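Local atomic coordinates of amino acid ABC superfamily ATP binding cassette transporter, binding protein (Streptococcus pneumoniae, PDB entry 4H5F), a protein that binds arginine and probably delivers amino acids to an ABC transporter as its extracellular solute-binding component. Residues A23-Q28 with S230-A235; K102-V107 with P173-Y178. One frame throughout, in Å; residues are numbered along the deposited sequence. Where two conformers were deposited one is given.

Contact 1 (A23-Q28 with S230-A235); sequences APFEFQ and SYLEKA. With ARG (arginine), chain U.
Near the ligand cleft of a family 3 solute-binding protein, the loop and short strand of A23-Q28 rest on the helix carrying S230-A235, with P24, F27, L232 and A235 making most of the apolar contact. The cis peptide before P24 precedes a classic beta bulge, in which F25 and E26 both face Y22.

P24 lies closest to the helix: its CA is 5.3 Å from the CA of A235. Its ring crosses the L232 side chain obliquely, with P24 CG 3.7 Å from L232 CD2, while P24 CB lies 3.8 Å from A235 CB. The same alanine methyl reaches the loop backbone, A235 CB standing 3.4 Å from P24 O. The CD2 branch of L232 has a second neighbour, since it also lies over one face of the F25 ring, 4.5 Å from F25 CE1, a looser approach.

F27 carries its CG between its own backbone N and carbonyl carbon (chi1 64°), and from there the far end of the ring extends to the end of the 230-235 segment. F27 CE1 is 4.0 Å from A235 CB, and F27 CZ meets A235 O obliquely at 3.6 Å. A23 CB covers one face of the same ring, set toward its rim.

E26 points the other way, into the ligand site. The NH2 group of the bound arginine donates to E26 OE2 over 2.9 Å, a bond in which opposite charges probably assist.

Behind the loop, P24 and F25 pack on P173 of helix 172-181, and strand 27-29 pairs antiparallel with strand 36-38. Helix 227-237 is joined to helix 40-51 by the K234-D43 salt bridge and by L232 resting on A40.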
loop_
_atom_site.group_PDB
_atom_site.type_symbol
_atom_site.label_atom_id
_atom_site.label_comp_id
_atom_site.label_asym_id
_atom_site.label_seq_id
_atom_site.Cartn_x
_atom_site.Cartn_y
_atom_site.Cartn_z
ATOM N N ALA A 23 -0.176 7.524 -0.382
ATOM C CA ALA A 23 0.835 8.124 -1.246
ATOM C C ALA A 23 2.199 7.661 -0.795
ATOM O O ALA A 23 2.476 7.707 0.397
ATOM C CB ALA A 23 0.746 9.664 -1.169
ATOM N N PRO A 24 3.090 7.274 -1.734
ATOM C CA PRO A 24 3.062 7.400 -3.200
ATOM C C PRO A 24 2.503 6.203 -3.966
ATOM O O PRO A 24 2.470 6.237 -5.193
ATOM C CB PRO A 24 4.543 7.537 -3.530
ATOM C CG PRO A 24 5.174 6.633 -2.558
ATOM C CD PRO A 24 4.417 6.838 -1.275
ATOM N N PHE A 25 2.080 5.159 -3.267
ATOM C CA PHE A 25 1.476 4.006 -3.928
ATOM C C PHE A 25 0.140 4.356 -4.610
ATOM O O PHE A 25 -0.017 4.158 -5.822
ATOM C CB PHE A 25 1.291 2.839 -2.939
ATOM C CG PHE A 25 2.577 2.268 -2.441
ATOM C CD1 PHE A 25 3.279 1.349 -3.196
ATOM C CD2 PHE A 25 3.088 2.658 -1.216
ATOM C CE1 PHE A 25 4.470 0.834 -2.733
ATOM C CE2 PHE A 25 4.264 2.146 -0.743
ATOM C CZ PHE A 25 4.968 1.235 -1.503
ATOM N N GLU A 26 -0.826 4.848 -3.838
ATOM C CA GLU A 26 -2.108 5.274 -4.399
ATOM C C GLU A 26 -2.757 6.321 -3.537
ATOM O O GLU A 26 -2.753 6.211 -2.315
ATOM C CB GLU A 26 -3.083 4.110 -4.597
ATOM C CG GLU A 26 -3.289 3.232 -3.381
ATOM C CD GLU A 26 -2.336 2.074 -3.379
ATOM O OE1 GLU A 26 -1.940 1.641 -4.472
ATOM O OE2 GLU A 26 -1.966 1.589 -2.297
ATOM N N PHE A 27 -3.321 7.334 -4.182
ATOM C CA PHE A 27 -3.861 8.488 -3.477
ATOM C C PHE A 27 -4.687 9.330 -4.425
ATOM O O PHE A 27 -4.730 9.060 -5.617
ATOM C CB PHE A 27 -2.748 9.310 -2.776
ATOM C CG PHE A 27 -1.728 9.948 -3.712
ATOM C CD1 PHE A 27 -0.682 9.213 -4.252
ATOM C CD2 PHE A 27 -1.788 11.303 -4.004
ATOM C CE1 PHE A 27 0.259 9.798 -5.078
ATOM C CE2 PHE A 27 -0.850 11.887 -4.843
ATOM C CZ PHE A 27 0.172 11.140 -5.369
ATOM N N GLN A 28 -5.358 10.339 -3.893
ATOM C CA GLN A 28 -6.207 11.187 -4.710
ATOM C C GLN A 28 -5.565 12.531 -5.036
ATOM O O GLN A 28 -4.919 13.140 -4.185
ATOM C CB GLN A 28 -7.541 11.379 -4.018
ATOM C CG GLN A 28 -8.282 10.089 -3.906
ATOM C CD GLN A 28 -9.420 10.190 -2.962
ATOM O OE1 GLN A 28 -9.378 9.635 -1.866
ATOM N NE2 GLN A 28 -10.456 10.909 -3.368
ATOM N N SER A 230 10.787 4.862 -10.911
ATOM C CA SER A 230 10.486 6.151 -11.545
ATOM C C SER A 230 9.029 6.566 -11.330
ATOM O O SER A 230 8.730 7.756 -11.249
ATOM C CB SER A 230 10.775 6.115 -13.046
ATOM O OG SER A 230 12.143 5.894 -13.325
ATOM N N TYR A 231 8.120 5.599 -11.250
ATOM C CA TYR A 231 6.712 5.889 -10.953
ATOM C C TYR A 231 6.555 6.516 -9.569
ATOM O O TYR A 231 5.799 7.468 -9.402
ATOM C CB TYR A 231 5.871 4.612 -10.972
ATOM C CG TYR A 231 5.521 4.093 -12.338
ATOM C CD1 TYR A 231 5.602 4.902 -13.454
ATOM C CD2 TYR A 231 5.105 2.797 -12.502
ATOM C CE1 TYR A 231 5.273 4.424 -14.701
ATOM C CE2 TYR A 231 4.781 2.305 -13.743
ATOM C CZ TYR A 231 4.866 3.124 -14.837
ATOM O OH TYR A 231 4.524 2.619 -16.074
ATOM N N LEU A 232 7.243 5.942 -8.578
ATOM C CA LEU A 232 7.207 6.425 -7.199
ATOM C C LEU A 232 7.724 7.853 -7.086
ATOM O O LEU A 232 7.199 8.653 -6.319
ATOM C CB LEU A 232 8.030 5.504 -6.285
ATOM C CG LEU A 232 7.496 4.104 -5.982
ATOM C CD1 LEU A 232 8.588 3.262 -5.376
ATOM C CD2 LEU A 232 6.337 4.179 -5.032
ATOM N N GLU A 233 8.764 8.170 -7.848
ATOM C CA GLU A 233 9.351 9.508 -7.813
ATOM C C GLU A 233 8.457 10.554 -8.477
ATOM O O GLU A 233 8.328 11.670 -7.980
ATOM C CB GLU A 233 10.769 9.486 -8.395
ATOM C CG GLU A 233 11.738 8.689 -7.525
ATOM C CD GLU A 233 13.053 8.432 -8.195
ATOM O OE1 GLU A 233 13.276 8.974 -9.299
ATOM O OE2 GLU A 233 13.868 7.685 -7.613
ATOM N N LYS A 234 7.828 10.178 -9.589
ATOM C CA LYS A 234 6.752 10.961 -10.199
ATOM C C LYS A 234 5.604 11.225 -9.205
ATOM O O LYS A 234 5.111 12.351 -9.103
ATOM C CB LYS A 234 6.205 10.232 -11.434
ATOM C CG LYS A 234 4.911 10.824 -12.022
ATOM C CD LYS A 234 4.109 9.781 -12.817
ATOM C CE LYS A 234 2.876 10.414 -13.454
ATOM N NZ LYS A 234 1.936 9.425 -14.058
ATOM N N ALA A 235 5.182 10.182 -8.490
ATOM C CA ALA A 235 4.087 10.289 -7.527
ATOM C C ALA A 235 4.434 11.246 -6.419
ATOM O O ALA A 235 3.597 12.032 -5.990
ATOM C CB ALA A 235 3.734 8.917 -6.946
HETATM N N ARG U . 1.750 -3.238 3.075
HETATM C CA ARG U . 0.737 -3.350 4.106
HETATM C C ARG U . -0.089 -4.608 3.940
HETATM O O ARG U . -0.802 -5.006 4.852
HETATM C CB ARG U . -0.170 -2.112 4.125
HETATM C CG ARG U . -0.717 -1.702 2.767
HETATM C CD ARG U . -1.832 -0.653 2.922
HETATM N NE ARG U . -2.252 -0.113 1.632
HETATM C CZ ARG U . -3.088 0.908 1.480
HETATM N NH1 ARG U . -3.601 1.512 2.541
HETATM N NH2 ARG U . -3.405 1.333 0.260
HETATM O OXT ARG U . -0.071 -5.269 2.907
#

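Contact 2 (K102-V107 with P173-Y178); sequences KISFLV and PVALSY
Apolar packing centres on L106, whose isobutyl group lies between A175 and Y178 of the helix. Its CG is anti to the backbone N (chi1 -175°), which carries both methyls to the helix surface. L106 CD2 lies 3.7 Å from Y178 CB and also approaches the root of the tyrosine ring obliquely; the two side chains cross at about a right angle. The other branch sits between the two helix residues, with L106 CD1 4.0 Å from Y178 CB and 4.4 Å from A175 CB. L106 and A175 bury more surface here than any other residues of the two segments.

Strand 103-108 belongs to the five-stranded mixed sheet of one lobe of the periplasmic-binding-protein fold. It runs antiparallel to its neighbours 167-171 and 185-187, and helix 172-181 follows strand 167-171 directly and packs on the sheet face. The axes of 103-107 and 173-178 approach to 8.0 Å and run nearly the same way, 24° apart. The helix comes close where A175 presents only a methyl: its CA is 5.5 Å from the CA of L106. V157 and L160 of helix 153-161 extend the packing round L106.

Polar atoms meet carbon across the interface. A175 O faces the L106 CD1 methyl at 3.5 Å. In the conformer described, S104 OG stands 4.0 Å from A175 CB and is buried without a partner; a second conformer makes this less certain. Just before the strand begins, K102 O lies 4.3 Å from P173 CD, a loose approach beside the backbone pairing of K102 with E172.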
loop_
_atom_site.group_PDB
_atom_site.type_symbol
_atom_site.label_atom_id
_atom_site.label_comp_id
_atom_site.label_asym_id
_atom_site.label_seq_id
_atom_site.Cartn_x
_atom_site.Cartn_y
_atom_site.Cartn_z
ATOM N N LYS A 102 10.962 -0.937 3.576
ATOM C CA LYS A 102 10.874 -1.142 5.024
ATOM C C LYS A 102 9.567 -0.621 5.603
ATOM O O LYS A 102 8.800 0.062 4.931
ATOM C CB LYS A 102 12.030 -0.445 5.748
ATOM C CG LYS A 102 13.445 -0.778 5.247
ATOM C CD LYS A 102 14.518 -0.324 6.260
ATOM C CE LYS A 102 14.279 1.109 6.781
ATOM N NZ LYS A 102 15.352 1.615 7.705
ATOM N N ILE A 103 9.316 -0.952 6.862
ATOM C CA ILE A 103 8.140 -0.450 7.546
ATOM C C ILE A 103 8.616 0.416 8.698
ATOM O O ILE A 103 9.469 0.012 9.482
ATOM C CB ILE A 103 7.255 -1.593 8.040
ATOM C CG1 ILE A 103 6.856 -2.475 6.853
ATOM C CG2 ILE A 103 6.022 -1.047 8.724
ATOM C CD1 ILE A 103 6.238 -3.772 7.232
ATOM N N SER A 104 8.083 1.629 8.775
ATOM C CA SER A 104 8.572 2.586 9.761
ATOM C C SER A 104 7.457 3.351 10.464
ATOM O O SER A 104 6.275 3.137 10.191
ATOM C CB SER A 104 9.608 3.536 9.139
ATOM O OG SER A 104 9.207 4.011 7.872
ATOM N N PHE A 105 7.843 4.207 11.413
ATOM C CA PHE A 105 6.896 5.008 12.181
ATOM C C PHE A 105 6.966 6.471 11.775
ATOM O O PHE A 105 8.059 7.021 11.594
ATOM C CB PHE A 105 7.178 4.909 13.681
ATOM C CG PHE A 105 6.899 3.550 14.262
ATOM C CD1 PHE A 105 5.655 3.258 14.819
ATOM C CD2 PHE A 105 7.877 2.569 14.258
ATOM C CE1 PHE A 105 5.390 2.017 15.366
ATOM C CE2 PHE A 105 7.621 1.315 14.791
ATOM C CZ PHE A 105 6.373 1.039 15.346
ATOM N N LEU A 106 5.794 7.088 11.634
ATOM C CA LEU A 106 5.690 8.526 11.425
ATOM C C LEU A 106 5.392 9.164 12.770
ATOM O O LEU A 106 4.472 8.738 13.463
ATOM C CB LEU A 106 4.566 8.831 10.442
ATOM C CG LEU A 106 4.405 10.292 10.031
ATOM C CD1 LEU A 106 5.547 10.715 9.117
ATOM C CD2 LEU A 106 3.067 10.503 9.372
ATOM N N VAL A 107 6.182 10.170 13.145
ATOM C CA VAL A 107 6.036 10.845 14.432
ATOM C C VAL A 107 6.074 12.363 14.269
ATOM O O VAL A 107 6.258 12.870 13.171
ATOM C CB VAL A 107 7.114 10.389 15.457
ATOM C CG1 VAL A 107 7.026 8.890 15.684
ATOM C CG2 VAL A 107 8.530 10.772 15.001
ATOM N N PRO A 173 7.804 4.232 2.386
ATOM C CA PRO A 173 7.627 5.273 1.367
ATOM C C PRO A 173 6.475 6.230 1.689
ATOM O O PRO A 173 6.532 7.404 1.305
ATOM C CB PRO A 173 7.327 4.465 0.099
ATOM C CG PRO A 173 8.075 3.190 0.309
ATOM C CD PRO A 173 7.923 2.893 1.779
ATOM N N VAL A 174 5.459 5.735 2.394
ATOM C CA VAL A 174 4.329 6.556 2.797
ATOM C C VAL A 174 4.707 7.524 3.922
ATOM O O VAL A 174 4.294 8.689 3.917
ATOM C CB VAL A 174 3.140 5.685 3.232
ATOM C CG1 VAL A 174 1.947 6.553 3.575
ATOM C CG2 VAL A 174 2.786 4.717 2.130
ATOM N N ALA A 175 5.487 7.039 4.885
ATOM C CA ALA A 175 5.974 7.880 5.977
ATOM C C ALA A 175 6.896 8.989 5.448
ATOM O O ALA A 175 6.847 10.127 5.901
ATOM C CB ALA A 175 6.682 7.031 7.012
ATOM N N LEU A 176 7.718 8.652 4.465
ATOM C CA LEU A 176 8.631 9.610 3.855
ATOM C C LEU A 176 7.892 10.659 3.052
ATOM O O LEU A 176 8.343 11.794 2.922
ATOM C CB LEU A 176 9.610 8.877 2.952
ATOM C CG LEU A 176 10.654 8.102 3.740
ATOM C CD1 LEU A 176 11.532 7.267 2.818
ATOM C CD2 LEU A 176 11.487 9.086 4.526
ATOM N N SER A 177 6.753 10.272 2.507
ATOM C CA SER A 177 5.941 11.184 1.736
ATOM C C SER A 177 5.255 12.198 2.653
ATOM O O SER A 177 5.329 13.409 2.407
ATOM C CB SER A 177 4.919 10.406 0.915
ATOM O OG SER A 177 4.373 11.239 -0.087
ATOM N N TYR A 178 4.603 11.712 3.714
ATOM C CA TYR A 178 4.019 12.592 4.736
ATOM C C TYR A 178 5.049 13.531 5.338
ATOM O O TYR A 178 4.789 14.716 5.473
ATOM C CB TYR A 178 3.410 11.795 5.883
ATOM C CG TYR A 178 2.039 11.241 5.613
ATOM C CD1 TYR A 178 0.967 12.076 5.335
ATOM C CD2 TYR A 178 1.815 9.865 5.658
ATOM C CE1 TYR A 178 -0.294 11.549 5.091
ATOM C CE2 TYR A 178 0.570 9.337 5.418
ATOM C CZ TYR A 178 -0.478 10.177 5.136
ATOM O OH TYR A 178 -1.709 9.618 4.908
#

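The centres of contacts 1 and 2 are 14 Å apart, and along the chain contact 2 is nested inside the loop closed by contact 1. They meet where the 23-28 loop leans on the start of helix 172-181: P24 CD lies 3.4 Å from P173 O, A23 O is 3.4 Å from V174 CG1, and F25 CE2 packs at 3.9 Å on P173 CB. The loop thus has helix 227-237 and helix 172-181 as neighbours. The two contacts relate differently to the bound arginine: contact 1 supplies E26, whereas contact 2 includes the helix following strand 167-171, whose D171 also bonds the ligand.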